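Local coordinates for protein histone-lysine N-methyltransferase family member SUVH9 (Arabidopsis thaliana, PDB 4NJ5) that takes part in gene silencing and, lacking methyltransferase activity, may bind methylated DNA and recruit RNA polymerase V to chromatin, at residues R376-Y390 / R485-E499. Residues are numbered along the deposited sequence; the frame is centred on the assembly and turned at random.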
loop_
_atom_site.group_PDB
_atom_site.type_symbol
_atom_site.label_atom_id
_atom_site.label_comp_id
_atom_site.label_asym_id
_atom_site.label_seq_id
_atom_site.Cartn_x
_atom_site.Cartn_y
_atom_site.Cartn_z
ATOM N N ARG A 376 5.849 9.226 -7.977
ATOM C CA ARG A 376 5.443 7.835 -7.853
ATOM C C ARG A 376 6.524 7.074 -7.093
ATOM O O ARG A 376 7.654 7.539 -6.994
ATOM C CB ARG A 376 5.239 7.216 -9.236
ATOM C CG ARG A 376 6.426 7.423 -10.166
ATOM C CD ARG A 376 6.375 6.495 -11.372
ATOM N NE ARG A 376 5.483 6.968 -12.427
ATOM C CZ ARG A 376 5.893 7.540 -13.555
ATOM N NH1 ARG A 376 7.185 7.720 -13.782
ATOM N NH2 ARG A 376 5.007 7.928 -14.463
ATOM N N SER A 377 6.181 5.907 -6.559
ATOM C CA SER A 377 7.143 5.101 -5.816
ATOM C C SER A 377 7.570 3.861 -6.594
ATOM O O SER A 377 6.737 3.195 -7.205
ATOM C CB SER A 377 6.551 4.678 -4.473
ATOM O OG SER A 377 7.387 3.735 -3.826
ATOM N N LEU A 378 8.864 3.546 -6.566
ATOM C CA LEU A 378 9.345 2.299 -7.158
ATOM C C LEU A 378 9.054 1.136 -6.220
ATOM O O LEU A 378 8.988 -0.020 -6.641
ATOM C CB LEU A 378 10.847 2.346 -7.454
ATOM C CG LEU A 378 11.450 3.533 -8.213
ATOM C CD1 LEU A 378 12.853 3.195 -8.693
ATOM C CD2 LEU A 378 10.591 3.970 -9.379
ATOM N N ASP A 379 8.885 1.449 -4.941
ATOM C CA ASP A 379 8.664 0.423 -3.936
ATOM C C ASP A 379 7.179 0.238 -3.676
ATOM O O ASP A 379 6.365 1.104 -3.995
ATOM C CB ASP A 379 9.378 0.788 -2.633
ATOM C CG ASP A 379 10.857 1.072 -2.836
ATOM O OD1 ASP A 379 11.465 0.447 -3.731
ATOM O OD2 ASP A 379 11.411 1.922 -2.104
ATOM N N VAL A 380 6.831 -0.907 -3.108
ATOM C CA VAL A 380 5.476 -1.147 -2.653
ATOM C C VAL A 380 5.260 -0.300 -1.410
ATOM O O VAL A 380 6.141 -0.206 -0.558
ATOM C CB VAL A 380 5.269 -2.641 -2.327
ATOM C CG1 VAL A 380 4.024 -2.852 -1.482
ATOM C CG2 VAL A 380 5.208 -3.460 -3.614
ATOM N N LEU A 381 4.105 0.349 -1.321
ATOM C CA LEU A 381 3.770 1.110 -0.129
ATOM C C LEU A 381 2.520 0.530 0.502
ATOM O O LEU A 381 1.483 0.410 -0.153
ATOM C CB LEU A 381 3.551 2.581 -0.471
ATOM C CG LEU A 381 4.731 3.298 -1.122
ATOM C CD1 LEU A 381 4.299 4.673 -1.580
ATOM C CD2 LEU A 381 5.900 3.392 -0.151
ATOM N N HIS A 382 2.616 0.162 1.775
ATOM C CA HIS A 382 1.473 -0.424 2.460
ATOM C C HIS A 382 0.674 0.611 3.248
ATOM O O HIS A 382 1.169 1.696 3.560
ATOM C CB HIS A 382 1.894 -1.595 3.350
ATOM C CG HIS A 382 2.756 -1.207 4.511
ATOM N ND1 HIS A 382 4.133 -1.225 4.454
ATOM C CD2 HIS A 382 2.435 -0.822 5.769
ATOM C CE1 HIS A 382 4.624 -0.855 5.625
ATOM N NE2 HIS A 382 3.615 -0.605 6.439
ATOM N N ALA A 383 -0.569 0.256 3.553
ATOM C CA ALA A 383 -1.496 1.144 4.241
ATOM C C ALA A 383 -0.971 1.571 5.604
ATOM O O ALA A 383 -0.617 0.732 6.428
ATOM C CB ALA A 383 -2.851 0.470 4.388
ATOM N N GLY A 384 -0.917 2.881 5.829
ATOM C CA GLY A 384 -0.492 3.418 7.110
ATOM C C GLY A 384 1.010 3.581 7.256
ATOM O O GLY A 384 1.491 4.017 8.302
ATOM N N ALA A 385 1.756 3.234 6.211
ATOM C CA ALA A 385 3.217 3.346 6.253
ATOM C C ALA A 385 3.693 4.778 6.023
ATOM O O ALA A 385 3.066 5.541 5.288
ATOM C CB ALA A 385 3.849 2.413 5.236
ATOM N N PHE A 386 4.808 5.135 6.655
ATOM C CA PHE A 386 5.407 6.457 6.491
ATOM C C PHE A 386 6.174 6.539 5.181
ATOM O O PHE A 386 6.975 5.662 4.864
ATOM C CB PHE A 386 6.339 6.774 7.662
ATOM C CG PHE A 386 7.207 7.992 7.447
ATOM C CD1 PHE A 386 6.647 9.255 7.356
ATOM C CD2 PHE A 386 8.586 7.868 7.355
ATOM C CE1 PHE A 386 7.447 10.378 7.168
ATOM C CE2 PHE A 386 9.391 8.982 7.169
ATOM C CZ PHE A 386 8.820 10.241 7.077
ATOM N N ILE A 387 5.931 7.599 4.422
ATOM C CA ILE A 387 6.592 7.768 3.138
ATOM C C ILE A 387 7.770 8.732 3.268
ATOM O O ILE A 387 8.928 8.345 3.105
ATOM C CB ILE A 387 5.596 8.253 2.060
ATOM C CG1 ILE A 387 4.468 7.228 1.898
ATOM C CG2 ILE A 387 6.302 8.484 0.734
ATOM C CD1 ILE A 387 3.310 7.703 1.038
ATOM N N CYS A 388 7.465 9.983 3.589
ATOM C CA CYS A 388 8.475 11.020 3.710
ATOM C C CYS A 388 7.855 12.239 4.365
ATOM O O CYS A 388 6.633 12.325 4.510
ATOM C CB CYS A 388 8.987 11.420 2.331
ATOM S SG CYS A 388 7.698 12.153 1.303
ATOM N N GLU A 389 8.706 13.184 4.749
ATOM C CA GLU A 389 8.258 14.467 5.260
ATOM C C GLU A 389 7.824 15.333 4.081
ATOM O O GLU A 389 8.256 15.110 2.948
ATOM C CB GLU A 389 9.407 15.143 6.024
ATOM C CG GLU A 389 9.051 16.446 6.728
ATOM C CD GLU A 389 10.183 16.974 7.605
ATOM O OE1 GLU A 389 11.142 16.215 7.862
ATOM O OE2 GLU A 389 10.113 18.148 8.038
ATOM N N TYR A 390 6.947 16.298 4.343
ATOM C CA TYR A 390 6.665 17.359 3.381
ATOM C C TYR A 390 7.535 18.556 3.759
ATOM O O TYR A 390 7.161 19.352 4.618
ATOM C CB TYR A 390 5.179 17.740 3.398
ATOM C CG TYR A 390 4.824 18.801 2.382
ATOM C CD1 TYR A 390 4.891 20.152 2.702
ATOM C CD2 TYR A 390 4.434 18.451 1.093
ATOM C CE1 TYR A 390 4.578 21.127 1.771
ATOM C CE2 TYR A 390 4.121 19.416 0.154
ATOM C CZ TYR A 390 4.195 20.754 0.498
ATOM O OH TYR A 390 3.881 21.722 -0.433
ATOM N N ARG A 485 6.206 19.134 12.462
ATOM C CA ARG A 485 6.551 18.786 11.094
ATOM C C ARG A 485 5.355 18.187 10.361
ATOM O O ARG A 485 4.389 17.738 10.979
ATOM C CB ARG A 485 7.751 17.839 11.060
ATOM C CG ARG A 485 8.989 18.444 11.699
ATOM C CD ARG A 485 10.241 17.649 11.407
ATOM N NE ARG A 485 11.420 18.352 11.901
ATOM C CZ ARG A 485 12.171 19.168 11.168
ATOM N NH1 ARG A 485 13.223 19.771 11.711
ATOM N NH2 ARG A 485 11.875 19.379 9.892
ATOM N N VAL A 486 5.422 18.209 9.036
ATOM C CA VAL A 486 4.372 17.656 8.201
ATOM C C VAL A 486 4.863 16.329 7.643
ATOM O O VAL A 486 5.790 16.296 6.831
ATOM C CB VAL A 486 4.029 18.619 7.043
ATOM C CG1 VAL A 486 2.810 18.133 6.277
ATOM C CG2 VAL A 486 3.803 20.032 7.579
ATOM N N MET A 487 4.261 15.233 8.097
ATOM C CA MET A 487 4.700 13.903 7.689
ATOM C C MET A 487 3.628 13.191 6.873
ATOM O O MET A 487 2.450 13.211 7.229
ATOM C CB MET A 487 5.083 13.067 8.910
ATOM C CG MET A 487 6.189 13.679 9.756
ATOM S SD MET A 487 7.742 13.807 8.858
ATOM C CE MET A 487 8.874 14.263 10.173
ATOM N N LEU A 488 4.041 12.559 5.782
ATOM C CA LEU A 488 3.096 11.930 4.870
ATOM C C LEU A 488 3.067 10.421 5.033
ATOM O O LEU A 488 4.104 9.781 5.201
ATOM C CB LEU A 488 3.427 12.296 3.424
ATOM C CG LEU A 488 3.502 13.800 3.168
ATOM C CD1 LEU A 488 3.914 14.070 1.738
ATOM C CD2 LEU A 488 2.166 14.462 3.480
ATOM N N PHE A 489 1.864 9.859 4.984
ATOM C CA PHE A 489 1.689 8.424 5.136
ATOM C C PHE A 489 0.837 7.874 4.004
ATOM O O PHE A 489 -0.113 8.519 3.564
ATOM C CB PHE A 489 1.012 8.105 6.470
ATOM C CG PHE A 489 1.839 8.453 7.678
ATOM C CD1 PHE A 489 1.944 9.768 8.111
ATOM C CD2 PHE A 489 2.489 7.462 8.394
ATOM C CE1 PHE A 489 2.697 10.087 9.224
ATOM C CE2 PHE A 489 3.246 7.777 9.515
ATOM C CZ PHE A 489 3.349 9.092 9.930
ATOM N N ALA A 490 1.173 6.675 3.540
ATOM C CA ALA A 490 0.341 5.978 2.572
ATOM C C ALA A 490 -0.991 5.637 3.224
ATOM O O ALA A 490 -1.030 5.097 4.327
ATOM C CB ALA A 490 1.033 4.719 2.084
ATOM N N ALA A 491 -2.085 5.960 2.546
ATOM C CA ALA A 491 -3.411 5.718 3.098
ATOM C C ALA A 491 -3.941 4.328 2.743
ATOM O O ALA A 491 -4.877 3.834 3.371
ATOM C CB ALA A 491 -4.382 6.796 2.638
ATOM N N GLU A 492 -3.341 3.702 1.735
ATOM C CA GLU A 492 -3.741 2.359 1.330
ATOM C C GLU A 492 -2.553 1.585 0.769
ATOM O O GLU A 492 -1.435 2.100 0.719
ATOM C CB GLU A 492 -4.873 2.420 0.300
ATOM C CG GLU A 492 -4.534 3.223 -0.942
ATOM C CD GLU A 492 -5.709 3.363 -1.893
ATOM O OE1 GLU A 492 -6.738 2.684 -1.683
ATOM O OE2 GLU A 492 -5.602 4.158 -2.852
ATOM N N ASN A 493 -2.794 0.345 0.357
ATOM C CA ASN A 493 -1.753 -0.450 -0.285
ATOM C C ASN A 493 -1.531 0.005 -1.726
ATOM O O ASN A 493 -2.260 -0.389 -2.637
ATOM C CB ASN A 493 -2.096 -1.941 -0.227
ATOM C CG ASN A 493 -2.132 -2.475 1.197
ATOM O OD1 ASN A 493 -1.286 -2.130 2.020
ATOM N ND2 ASN A 493 -3.122 -3.309 1.495
ATOM N N ILE A 494 -0.520 0.843 -1.920
ATOM C CA ILE A 494 -0.241 1.436 -3.221
ATOM C C ILE A 494 0.786 0.624 -4.005
ATOM O O ILE A 494 1.943 0.527 -3.601
ATOM C CB ILE A 494 0.294 2.873 -3.065
ATOM C CG1 ILE A 494 -0.610 3.686 -2.131
ATOM C CG2 ILE A 494 0.437 3.538 -4.429
ATOM C CD1 ILE A 494 -0.046 5.046 -1.743
ATOM N N PRO A 495 0.364 0.033 -5.131
ATOM C CA PRO A 495 1.324 -0.656 -6.000
ATOM C C PRO A 495 2.310 0.336 -6.608
ATOM O O PRO A 495 1.981 1.513 -6.732
ATOM C CB PRO A 495 0.439 -1.285 -7.085
ATOM C CG PRO A 495 -0.846 -0.532 -7.037
ATOM C CD PRO A 495 -1.020 -0.078 -5.621
ATOM N N PRO A 496 3.497 -0.092 -6.957
ATOM C CA PRO A 496 4.476 0.781 -7.558
ATOM C C PRO A 496 3.989 1.354 -8.868
ATOM O O PRO A 496 3.239 0.757 -9.579
ATOM C CB PRO A 496 5.620 -0.145 -7.837
ATOM C CG PRO A 496 5.505 -1.199 -6.878
ATOM C CD PRO A 496 4.083 -1.361 -6.559
ATOM N N MET A 497 4.409 2.573 -9.107
ATOM C CA MET A 497 4.162 3.368 -10.279
ATOM C C MET A 497 2.825 4.059 -10.222
ATOM O O MET A 497 2.504 4.809 -11.067
ATOM C CB MET A 497 4.349 2.587 -11.581
ATOM C CG MET A 497 5.624 1.803 -11.667
ATOM S SD MET A 497 7.048 2.831 -11.585
ATOM C CE MET A 497 7.759 2.381 -10.069
ATOM N N THR A 498 2.082 3.843 -9.174
ATOM C CA THR A 498 0.894 4.598 -8.975
ATOM C C THR A 498 1.248 5.957 -8.431
ATOM O O THR A 498 1.975 6.077 -7.514
ATOM C CB THR A 498 -0.075 3.875 -8.037
ATOM O OG1 THR A 498 -0.508 2.662 -8.644
ATOM C CG2 THR A 498 -1.226 4.708 -7.720
ATOM N N GLU A 499 0.729 6.989 -9.044
ATOM C CA GLU A 499 1.007 8.335 -8.609
ATOM C C GLU A 499 0.492 8.610 -7.186
ATOM O O GLU A 499 -0.570 8.215 -6.812
ATOM C CB GLU A 499 0.489 9.365 -9.625
ATOM C CG GLU A 499 0.711 10.796 -9.210
ATOM C CD GLU A 499 0.348 11.851 -10.228
ATOM O OE1 GLU A 499 0.574 12.995 -9.978
ATOM O OE2 GLU A 499 -0.167 11.580 -11.286
HETATM O O HOH W 1 2.211 7.127 -12.708
HETATM O O HOH W 2 3.689 4.306 -6.374
HETATM O O HOH W 3 3.858 2.447 -4.187
HETATM O O HOH W 4 7.630 19.140 7.690
#
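Strands 386-389 and 485-490 of the SET domain run antiparallel, Ile387 N bonding Leu488 O (3.0 Å) and Tyr390 N bonding Val486 O; beyond the type II turn His382-Ala385 a single, separate antiparallel bridge joins Leu381 and Ile494. Between these, the turn gives Gly384 N to Ala490 O, while Asn493 turns its OD1 to Ala383 N (2.9 Å), which lies well above the amide plane. The salt bridge is at the far end: Glu389 OE2 lies near the guanidinium plane of Arg485 and takes the NH2 proton on its syn lone pair, 2.8 Å away, the carboxylate and guanidinium planes turned 76° apart. With CG anti to the backbone N (chi1 -175°), the extended Glu389 chain passes Met487 SD, which lies 3.5 Å from Glu389 CB. A glutamine here would probably weaken the grip on Arg485 and leave its charge to Asp477. Among the apolar contacts, Phe386 points an edge at the face of Phe489 (centroids 5.7 Å), and Met487 SD approaches the Phe386 ring obliquely. Farther along, Pro496 CD packs on Val380 CG2 (3.8 Å). Strand 469-475 flanks 485-490 on the side away from 386-389, whereas helix 228-240 packs against Leu378, Pro496 and Met497.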